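Local coordinates for protein Amuc_1100 (Akkermansia muciniphila, PDB 6KNY) that is of unknown function but is probably anchored in a membrane by a transmembrane helix lying outside this soluble, monomeric region, at residues L102-Y107 / F122-I127; F142-R147 / E176-G181. All coordinates share one frame; numbering follows the deposited sequence.

Contact 1 (L102-Y107 / F122-I127); sequences LGFQVY and FELKAI
Phe104 and Leu102 of the loop meet Leu124 and Ile127 of the helix in a largely apolar contact without a hydrogen bond across it. The ring of Phe104 reaches the helix backbone with its far end, CZ lying 3.6 Å from the amide N of Leu124. Its CE2 meets Ile127 CD1 at 3.9 Å. Leu124 CG stands anti to its own backbone N (chi1 170°), which leaves CD1 of that leucine in touch with both Phe104 CE2 and, at 4.0 Å, Leu102 CD1; the two leucine side chains cross at about a right angle. Leu102, the first residue to leave helical geometry after helix 97-100, has positive phi, and its carbonyl O lies 3.6 Å from Ile127 CG2. The loop after helix 97-100 thus packs on one side of helix 117-134, through Glu123, Leu124 and Ile127, with Phe73 and Phe80 of helix 70-91 closing round Leu124. Phe73 also meets the Phe104 ring edge-to-face. Glu123 brings the charged group: its OE1 sits 4.0 Å from Phe104 CE1, the carboxylate plane turned 84° from the ring. This buried carboxylate is paired by a salt bridge from OE1 to Arg147 NH1.

Contact 2 (F142-R147 / E176-G181); sequences FIKVYR and EIAFQG
Strands 142-146 and 176-181 run antiparallel, their axes 4.5 Å apart at an angle of 173°, and the register slips by one residue where Ile143 N (2.8 Å) and Lys144 N (3.2 Å) both donate to Ala178 O from the same face of its carbonyl plane. Beyond the slip, Tyr146 N bonds to Glu176 O almost straight, with 175° at the hydrogen. Glu176, Lys144 and Tyr146 share one face of the sheet. The glutamate lies alongside the tyrosine, pointing the same way, with CG in plane at the ring edge and OE2 3.6 Å from Tyr146 CD2. Its OE1 forms a salt bridge with Lys144 NZ, 3.3 Å away and weak as a hydrogen bond; the stronger polar partner of NZ is Gln268 OE1. Replacing Glu176 by an alanine is likely to cost Lys144 its carboxylate mate, leaving Gln268 to hold the ammonium, and to remove the chain lying along the Tyr146 ring. Ala178 CB packs on Lys144 CG at 3.7 Å and on Ile143 CB. Phe142, Val145, Ile177 and Phe179 occupy the other face, where helix 117-134 meets Phe142 and Ile177. Two successive residues opposite Ala178 define a classic beta bulge in an antiparallel strand pair of a mixed, helix-packed sheet.

Overall arrangement
Contact 1 and contact 2 lie in series along the chain, strand 141-146 being the next regular element after helix 117-134, and their centres are about 13 Å apart. Arg147, just past the end of that strand, ties them together. Its NE lies 2.9 Å from Gly103 O, a probable hydrogen bond, and its NH1 forms a 3.0 Å salt bridge with Glu123 OE1; Glu153 is a second carboxylate partner of NH1. The arginine CD also packs on Phe104 CE1 at 3.4 Å. A second junction is van der Waals packing, the methyl Val145 CG1 lying 3.6 Å from the carbonyl carbon Leu102 C. Through Val145 and Arg147 the loop 102-107 is thus joined to the sheet as well as to helix 117-134.

Contact 1 (L102-Y107 / F122-I127)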
ATOM      1  N   LEU A 102       0.319  -3.045  -7.906  1.00 26.92           N
ATOM      2  CA  LEU A 102       0.356  -2.718  -6.478  1.00 29.34           C
ATOM      3  C   LEU A 102       1.761  -2.807  -5.878  1.00 27.68           C
ATOM      4  O   LEU A 102       1.903  -3.033  -4.671  1.00 31.08           O
ATOM      5  CB  LEU A 102      -0.606  -3.620  -5.692  1.00 32.20           C
ATOM      6  CG  LEU A 102      -2.076  -3.392  -6.044  1.00 33.48           C
ATOM      7  CD1 LEU A 102      -2.944  -4.513  -5.467  1.00 36.63           C
ATOM      8  CD2 LEU A 102      -2.553  -2.018  -5.569  1.00 34.07           C
ATOM      9  N   GLY A 103       2.800  -2.648  -6.700  1.00 25.97           N
ATOM     10  CA  GLY A 103       4.182  -2.787  -6.277  1.00 25.80           C
ATOM     11  C   GLY A 103       4.758  -4.182  -6.390  1.00 26.15           C
ATOM     12  O   GLY A 103       5.929  -4.390  -6.029  1.00 25.05           O
ATOM     13  N   PHE A 104       3.989  -5.152  -6.879  1.00 25.87           N
ATOM     14  CA  PHE A 104       4.426  -6.542  -6.862  1.00 26.12           C
ATOM     15  C   PHE A 104       4.517  -7.138  -8.268  1.00 29.81           C
ATOM     16  O   PHE A 104       4.332  -8.349  -8.443  1.00 30.81           O
ATOM     17  CB  PHE A 104       3.485  -7.384  -5.999  1.00 26.25           C
ATOM     18  CG  PHE A 104       3.367  -6.927  -4.554  1.00 22.69           C
ATOM     19  CD1 PHE A 104       4.217  -7.441  -3.570  1.00 23.42           C
ATOM     20  CD2 PHE A 104       2.380  -6.025  -4.171  1.00 23.34           C
ATOM     21  CE1 PHE A 104       4.072  -7.055  -2.233  1.00 23.68           C
ATOM     22  CE2 PHE A 104       2.237  -5.631  -2.833  1.00 21.15           C
ATOM     23  CZ  PHE A 104       3.085  -6.135  -1.874  1.00 21.45           C
ATOM     24  N   GLN A 105       4.820  -6.317  -9.286  1.00 29.90           N
ATOM     25  CA  GLN A 105       4.917  -6.861 -10.638  1.00 29.95           C
ATOM     26  C   GLN A 105       6.057  -7.861 -10.750  1.00 30.36           C
ATOM     27  O   GLN A 105       6.024  -8.754 -11.604  1.00 30.13           O
ATOM     28  CB  GLN A 105       5.096  -5.748 -11.681  1.00 30.25           C
ATOM     29  CG  GLN A 105       4.960  -6.272 -13.131  1.00 33.88           C
ATOM     30  CD  GLN A 105       4.922  -5.167 -14.180  1.00 36.76           C
ATOM     31  OE1 GLN A 105       5.484  -4.090 -13.983  1.00 42.12           O
ATOM     32  NE2 GLN A 105       4.250  -5.433 -15.302  1.00 39.64           N
ATOM     33  N   VAL A 106       7.057  -7.757  -9.880  1.00 30.00           N
ATOM     34  CA  VAL A 106       8.126  -8.751  -9.863  1.00 30.81           C
ATOM     35  C   VAL A 106       7.595 -10.171  -9.629  1.00 29.47           C
ATOM     36  O   VAL A 106       8.280 -11.152  -9.934  1.00 30.35           O
ATOM     37  CB  VAL A 106       9.157  -8.344  -8.786  1.00 30.77           C
ATOM     38  CG1 VAL A 106       8.541  -8.428  -7.378  1.00 30.90           C
ATOM     39  CG2 VAL A 106      10.427  -9.177  -8.899  1.00 33.51           C
ATOM     40  N   TYR A 107       6.390 -10.308  -9.086  1.00 27.76           N
ATOM     41  CA  TYR A 107       5.803 -11.622  -8.856  1.00 29.52           C
ATOM     42  C   TYR A 107       4.617 -11.895  -9.783  1.00 32.48           C
ATOM     43  O   TYR A 107       3.750 -12.717  -9.458  1.00 36.07           O
ATOM     44  CB  TYR A 107       5.393 -11.750  -7.388  1.00 29.08           C
ATOM     45  CG  TYR A 107       6.565 -11.596  -6.433  1.00 27.75           C
ATOM     46  CD1 TYR A 107       7.670 -12.433  -6.525  1.00 27.10           C
ATOM     47  CD2 TYR A 107       6.574 -10.593  -5.463  1.00 28.02           C
ATOM     48  CE1 TYR A 107       8.755 -12.289  -5.669  1.00 28.45           C
ATOM     49  CE2 TYR A 107       7.659 -10.438  -4.599  1.00 27.97           C
ATOM     50  CZ  TYR A 107       8.744 -11.295  -4.702  1.00 27.92           C
ATOM     51  OH  TYR A 107       9.833 -11.175  -3.850  1.00 29.80           O
ATOM     52  N   PHE A 122       0.941  -9.673   4.132  1.00 23.50           N
ATOM     53  CA  PHE A 122       0.622  -8.520   4.964  1.00 23.40           C
ATOM     54  C   PHE A 122       0.793  -7.236   4.166  1.00 23.05           C
ATOM     55  O   PHE A 122      -0.095  -6.385   4.146  1.00 25.38           O
ATOM     56  CB  PHE A 122       1.520  -8.487   6.205  1.00 22.89           C
ATOM     57  CG  PHE A 122       1.514  -7.159   6.915  1.00 22.02           C
ATOM     58  CD1 PHE A 122       0.476  -6.829   7.783  1.00 22.47           C
ATOM     59  CD2 PHE A 122       2.516  -6.225   6.692  1.00 22.85           C
ATOM     60  CE1 PHE A 122       0.455  -5.591   8.426  1.00 22.19           C
ATOM     61  CE2 PHE A 122       2.499  -5.000   7.337  1.00 21.31           C
ATOM     62  CZ  PHE A 122       1.481  -4.683   8.201  1.00 21.45           C
ATOM     63  N   GLU A 123       1.932  -7.095   3.482  1.00 24.38           N
ATOM     64  CA  GLU A 123       2.207  -5.868   2.732  1.00 25.30           C
ATOM     65  C   GLU A 123       1.220  -5.685   1.591  1.00 24.13           C
ATOM     66  O   GLU A 123       0.723  -4.578   1.352  1.00 23.62           O
ATOM     67  CB  GLU A 123       3.642  -5.876   2.203  1.00 24.86           C
ATOM     68  CG  GLU A 123       4.060  -4.516   1.703  1.00 27.57           C
ATOM     69  CD  GLU A 123       5.505  -4.453   1.274  1.00 28.48           C
ATOM     70  OE1 GLU A 123       6.064  -5.497   0.871  1.00 24.74           O
ATOM     71  OE2 GLU A 123       6.072  -3.342   1.317  1.00 29.97           O
ATOM     72  N   LEU A 124       0.911  -6.769   0.879  1.00 27.44           N
ATOM     73  CA  LEU A 124      -0.072  -6.700  -0.195  1.00 24.77           C
ATOM     74  C   LEU A 124      -1.453  -6.317   0.331  1.00 26.32           C
ATOM     75  O   LEU A 124      -2.150  -5.502  -0.282  1.00 24.64           O
ATOM     76  CB  LEU A 124      -0.116  -8.044  -0.923  1.00 29.14           C
ATOM     77  CG  LEU A 124      -1.247  -8.268  -1.939  1.00 32.44           C
ATOM     78  CD1 LEU A 124      -1.330  -7.126  -2.964  1.00 34.41           C
ATOM     79  CD2 LEU A 124      -1.101  -9.638  -2.628  1.00 33.27           C
ATOM     80  N   LYS A 125      -1.875  -6.897   1.461  1.00 29.04           N
ATOM     81  CA  LYS A 125      -3.202  -6.556   1.980  1.00 31.47           C
ATOM     82  C   LYS A 125      -3.271  -5.095   2.399  1.00 29.42           C
ATOM     83  O   LYS A 125      -4.284  -4.426   2.157  1.00 25.68           O
ATOM     84  CB  LYS A 125      -3.587  -7.466   3.158  1.00 35.12           C
ATOM     85  CG  LYS A 125      -3.999  -8.871   2.716  1.00 40.52           C
ATOM     86  CD  LYS A 125      -5.526  -9.160   2.838  1.00 50.56           C
ATOM     87  CE  LYS A 125      -5.919 -10.642   2.655  1.00 60.13           C
ATOM     88  NZ  LYS A 125      -6.985 -10.918   1.632  1.00 60.34           N
ATOM     89  N   ALA A 126      -2.197  -4.568   3.004  1.00 28.02           N
ATOM     90  CA  ALA A 126      -2.188  -3.167   3.421  1.00 28.71           C
ATOM     91  C   ALA A 126      -2.188  -2.222   2.218  1.00 24.75           C
ATOM     92  O   ALA A 126      -2.943  -1.235   2.186  1.00 21.89           O
ATOM     93  CB  ALA A 126      -0.972  -2.895   4.316  1.00 33.29           C
ATOM     94  N   ILE A 127      -1.339  -2.501   1.226  1.00 23.89           N
ATOM     95  CA  ILE A 127      -1.277  -1.649   0.037  1.00 26.46           C
ATOM     96  C   ILE A 127      -2.592  -1.726  -0.733  1.00 27.26           C
ATOM     97  O   ILE A 127      -3.152  -0.699  -1.146  1.00 23.75           O
ATOM     98  CB  ILE A 127      -0.071  -2.036  -0.851  1.00 25.44           C
ATOM     99  CG1 ILE A 127       1.248  -1.753  -0.124  1.00 28.38           C
ATOM    100  CG2 ILE A 127      -0.134  -1.276  -2.215  1.00 23.60           C
ATOM    101  CD1 ILE A 127       2.516  -2.256  -0.863  1.00 28.68           C
TER

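Contact 2 (F142-R147 / E176-G181)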
ATOM      1  N   PHE A 142      -3.822   7.061 -11.427  1.00 32.82           N
ATOM      2  CA  PHE A 142      -2.738   6.456 -10.662  1.00 30.84           C
ATOM      3  C   PHE A 142      -1.532   6.366 -11.589  1.00 33.45           C
ATOM      4  O   PHE A 142      -1.625   5.787 -12.679  1.00 35.02           O
ATOM      5  CB  PHE A 142      -3.110   5.063 -10.149  1.00 31.14           C
ATOM      6  CG  PHE A 142      -4.127   5.061  -9.043  1.00 35.70           C
ATOM      7  CD1 PHE A 142      -3.794   5.519  -7.778  1.00 34.83           C
ATOM      8  CD2 PHE A 142      -5.412   4.567  -9.259  1.00 35.94           C
ATOM      9  CE1 PHE A 142      -4.732   5.503  -6.743  1.00 37.71           C
ATOM     10  CE2 PHE A 142      -6.349   4.549  -8.235  1.00 36.57           C
ATOM     11  CZ  PHE A 142      -6.013   5.015  -6.976  1.00 38.83           C
ATOM     12  N   ILE A 143      -0.417   6.956 -11.183  1.00 30.15           N
ATOM     13  CA  ILE A 143       0.760   7.038 -12.035  1.00 27.93           C
ATOM     14  C   ILE A 143       1.755   5.931 -11.710  1.00 29.35           C
ATOM     15  O   ILE A 143       2.355   5.340 -12.610  1.00 26.17           O
ATOM     16  CB  ILE A 143       1.403   8.438 -11.903  1.00 29.78           C
ATOM     17  CG1 ILE A 143       0.438   9.508 -12.404  1.00 30.73           C
ATOM     18  CG2 ILE A 143       2.749   8.503 -12.675  1.00 32.65           C
ATOM     19  CD1 ILE A 143       0.882  10.937 -12.111  1.00 32.45           C
ATOM     20  N   LYS A 144       1.935   5.624 -10.427  1.00 29.46           N
ATOM     21  CA  LYS A 144       2.872   4.570 -10.073  1.00 31.72           C
ATOM     22  C   LYS A 144       2.587   4.091  -8.653  1.00 28.10           C
ATOM     23  O   LYS A 144       2.169   4.873  -7.795  1.00 24.93           O
ATOM     24  CB  LYS A 144       4.325   5.053 -10.247  1.00 39.05           C
ATOM     25  CG  LYS A 144       5.007   5.701  -9.065  1.00 48.27           C
ATOM     26  CD  LYS A 144       6.492   5.959  -9.420  1.00 54.40           C
ATOM     27  CE  LYS A 144       7.283   6.637  -8.284  1.00 61.74           C
ATOM     28  NZ  LYS A 144       8.525   7.361  -8.750  1.00 62.41           N
ATOM     29  N   VAL A 145       2.745   2.786  -8.444  1.00 27.90           N
ATOM     30  CA  VAL A 145       2.861   2.199  -7.115  1.00 26.72           C
ATOM     31  C   VAL A 145       4.175   1.440  -7.139  1.00 26.02           C
ATOM     32  O   VAL A 145       4.283   0.394  -7.790  1.00 26.21           O
ATOM     33  CB  VAL A 145       1.694   1.274  -6.753  1.00 25.14           C
ATOM     34  CG1 VAL A 145       1.881   0.741  -5.331  1.00 23.98           C
ATOM     35  CG2 VAL A 145       0.364   2.019  -6.886  1.00 26.10           C
ATOM     36  N   TYR A 146       5.176   1.959  -6.443  1.00 26.89           N
ATOM     37  CA  TYR A 146       6.523   1.413  -6.496  1.00 27.46           C
ATOM     38  C   TYR A 146       6.905   0.921  -5.107  1.00 27.31           C
ATOM     39  O   TYR A 146       6.810   1.677  -4.133  1.00 24.61           O
ATOM     40  CB  TYR A 146       7.513   2.468  -6.986  1.00 28.86           C
ATOM     41  CG  TYR A 146       8.938   2.099  -6.678  1.00 30.49           C
ATOM     42  CD1 TYR A 146       9.573   1.068  -7.366  1.00 32.03           C
ATOM     43  CD2 TYR A 146       9.645   2.769  -5.693  1.00 33.53           C
ATOM     44  CE1 TYR A 146      10.882   0.717  -7.072  1.00 35.16           C
ATOM     45  CE2 TYR A 146      10.953   2.428  -5.396  1.00 37.04           C
ATOM     46  CZ  TYR A 146      11.562   1.404  -6.091  1.00 34.63           C
ATOM     47  OH  TYR A 146      12.852   1.070  -5.804  1.00 40.66           O
ATOM     48  N   ARG A 147       7.330  -0.338  -5.027  1.00 26.32           N
ATOM     49  CA  ARG A 147       7.558  -1.010  -3.751  1.00 25.96           C
ATOM     50  C   ARG A 147       8.917  -1.695  -3.773  1.00 26.04           C
ATOM     51  O   ARG A 147       9.068  -2.755  -4.404  1.00 25.88           O
ATOM     52  CB  ARG A 147       6.445  -2.015  -3.477  1.00 26.68           C
ATOM     53  CG  ARG A 147       6.633  -2.888  -2.232  1.00 25.76           C
ATOM     54  CD  ARG A 147       5.919  -4.252  -2.417  1.00 27.91           C
ATOM     55  NE  ARG A 147       6.691  -5.138  -3.294  1.00 25.59           N
ATOM     56  CZ  ARG A 147       7.567  -6.043  -2.868  1.00 23.81           C
ATOM     57  NH1 ARG A 147       7.743  -6.246  -1.562  1.00 25.97           N
ATOM     58  NH2 ARG A 147       8.246  -6.767  -3.747  1.00 26.91           N
ATOM     59  N   GLU A 176       6.266   3.917  -2.598  1.00 24.99           N
ATOM     60  CA  GLU A 176       5.988   5.230  -3.162  1.00 29.10           C
ATOM     61  C   GLU A 176       4.723   5.133  -3.990  1.00 24.71           C
ATOM     62  O   GLU A 176       4.535   4.162  -4.725  1.00 26.40           O
ATOM     63  CB  GLU A 176       7.118   5.719  -4.086  1.00 32.76           C
ATOM     64  CG  GLU A 176       8.512   5.714  -3.503  1.00 41.75           C
ATOM     65  CD  GLU A 176       9.543   6.195  -4.536  1.00 47.93           C
ATOM     66  OE1 GLU A 176       9.138   6.815  -5.546  1.00 49.94           O
ATOM     67  OE2 GLU A 176      10.748   5.931  -4.347  1.00 50.58           O
ATOM     68  N   ILE A 177       3.883   6.152  -3.913  1.00 26.07           N
ATOM     69  CA  ILE A 177       2.704   6.239  -4.759  1.00 28.01           C
ATOM     70  C   ILE A 177       2.688   7.606  -5.425  1.00 30.47           C
ATOM     71  O   ILE A 177       2.935   8.630  -4.775  1.00 29.70           O
ATOM     72  CB  ILE A 177       1.408   5.997  -3.969  1.00 31.92           C
ATOM     73  CG1 ILE A 177       1.494   4.661  -3.219  1.00 33.08           C
ATOM     74  CG2 ILE A 177       0.210   6.033  -4.907  1.00 32.14           C
ATOM     75  CD1 ILE A 177       0.200   4.252  -2.540  1.00 37.43           C
ATOM     76  N   ALA A 178       2.426   7.616  -6.728  1.00 28.36           N
ATOM     77  CA  ALA A 178       2.258   8.836  -7.494  1.00 28.43           C
ATOM     78  C   ALA A 178       0.852   8.818  -8.076  1.00 28.96           C
ATOM     79  O   ALA A 178       0.402   7.785  -8.595  1.00 25.81           O
ATOM     80  CB  ALA A 178       3.308   8.937  -8.605  1.00 29.18           C
ATOM     81  N   PHE A 179       0.153   9.940  -7.956  1.00 27.01           N
ATOM     82  CA  PHE A 179      -1.181  10.061  -8.524  1.00 28.59           C
ATOM     83  C   PHE A 179      -1.406  11.522  -8.864  1.00 32.19           C
ATOM     84  O   PHE A 179      -0.568  12.383  -8.566  1.00 27.40           O
ATOM     85  CB  PHE A 179      -2.273   9.551  -7.576  1.00 26.42           C
ATOM     86  CG  PHE A 179      -2.212  10.144  -6.188  1.00 25.62           C
ATOM     87  CD1 PHE A 179      -2.805  11.362  -5.907  1.00 27.82           C
ATOM     88  CD2 PHE A 179      -1.570   9.467  -5.162  1.00 27.80           C
ATOM     89  CE1 PHE A 179      -2.759  11.902  -4.622  1.00 28.57           C
ATOM     90  CE2 PHE A 179      -1.516   9.988  -3.881  1.00 28.33           C
ATOM     91  CZ  PHE A 179      -2.112  11.216  -3.606  1.00 27.58           C
ATOM     92  N   GLN A 180      -2.546  11.795  -9.495  1.00 34.10           N
ATOM     93  CA  GLN A 180      -2.881  13.163  -9.843  1.00 35.34           C
ATOM     94  C   GLN A 180      -4.389  13.315  -9.921  1.00 31.94           C
ATOM     95  O   GLN A 180      -5.116  12.359 -10.201  1.00 33.23           O
ATOM     96  CB  GLN A 180      -2.211  13.592 -11.163  1.00 39.08           C
ATOM     97  CG  GLN A 180      -2.832  13.052 -12.422  1.00 45.71           C
ATOM     98  CD  GLN A 180      -2.523  13.937 -13.645  1.00 52.07           C
ATOM     99  OE1 GLN A 180      -3.020  15.059 -13.754  1.00 58.38           O
ATOM    100  NE2 GLN A 180      -1.697  13.432 -14.554  1.00 57.92           N
ATOM    101  N   GLY A 181      -4.848  14.531  -9.659  1.00 34.05           N
ATOM    102  CA  GLY A 181      -6.262  14.841  -9.716  1.00 32.24           C
ATOM    103  C   GLY A 181      -6.442  16.307  -9.419  1.00 37.36           C
ATOM    104  O   GLY A 181      -5.466  17.052  -9.265  1.00 35.56           O
TER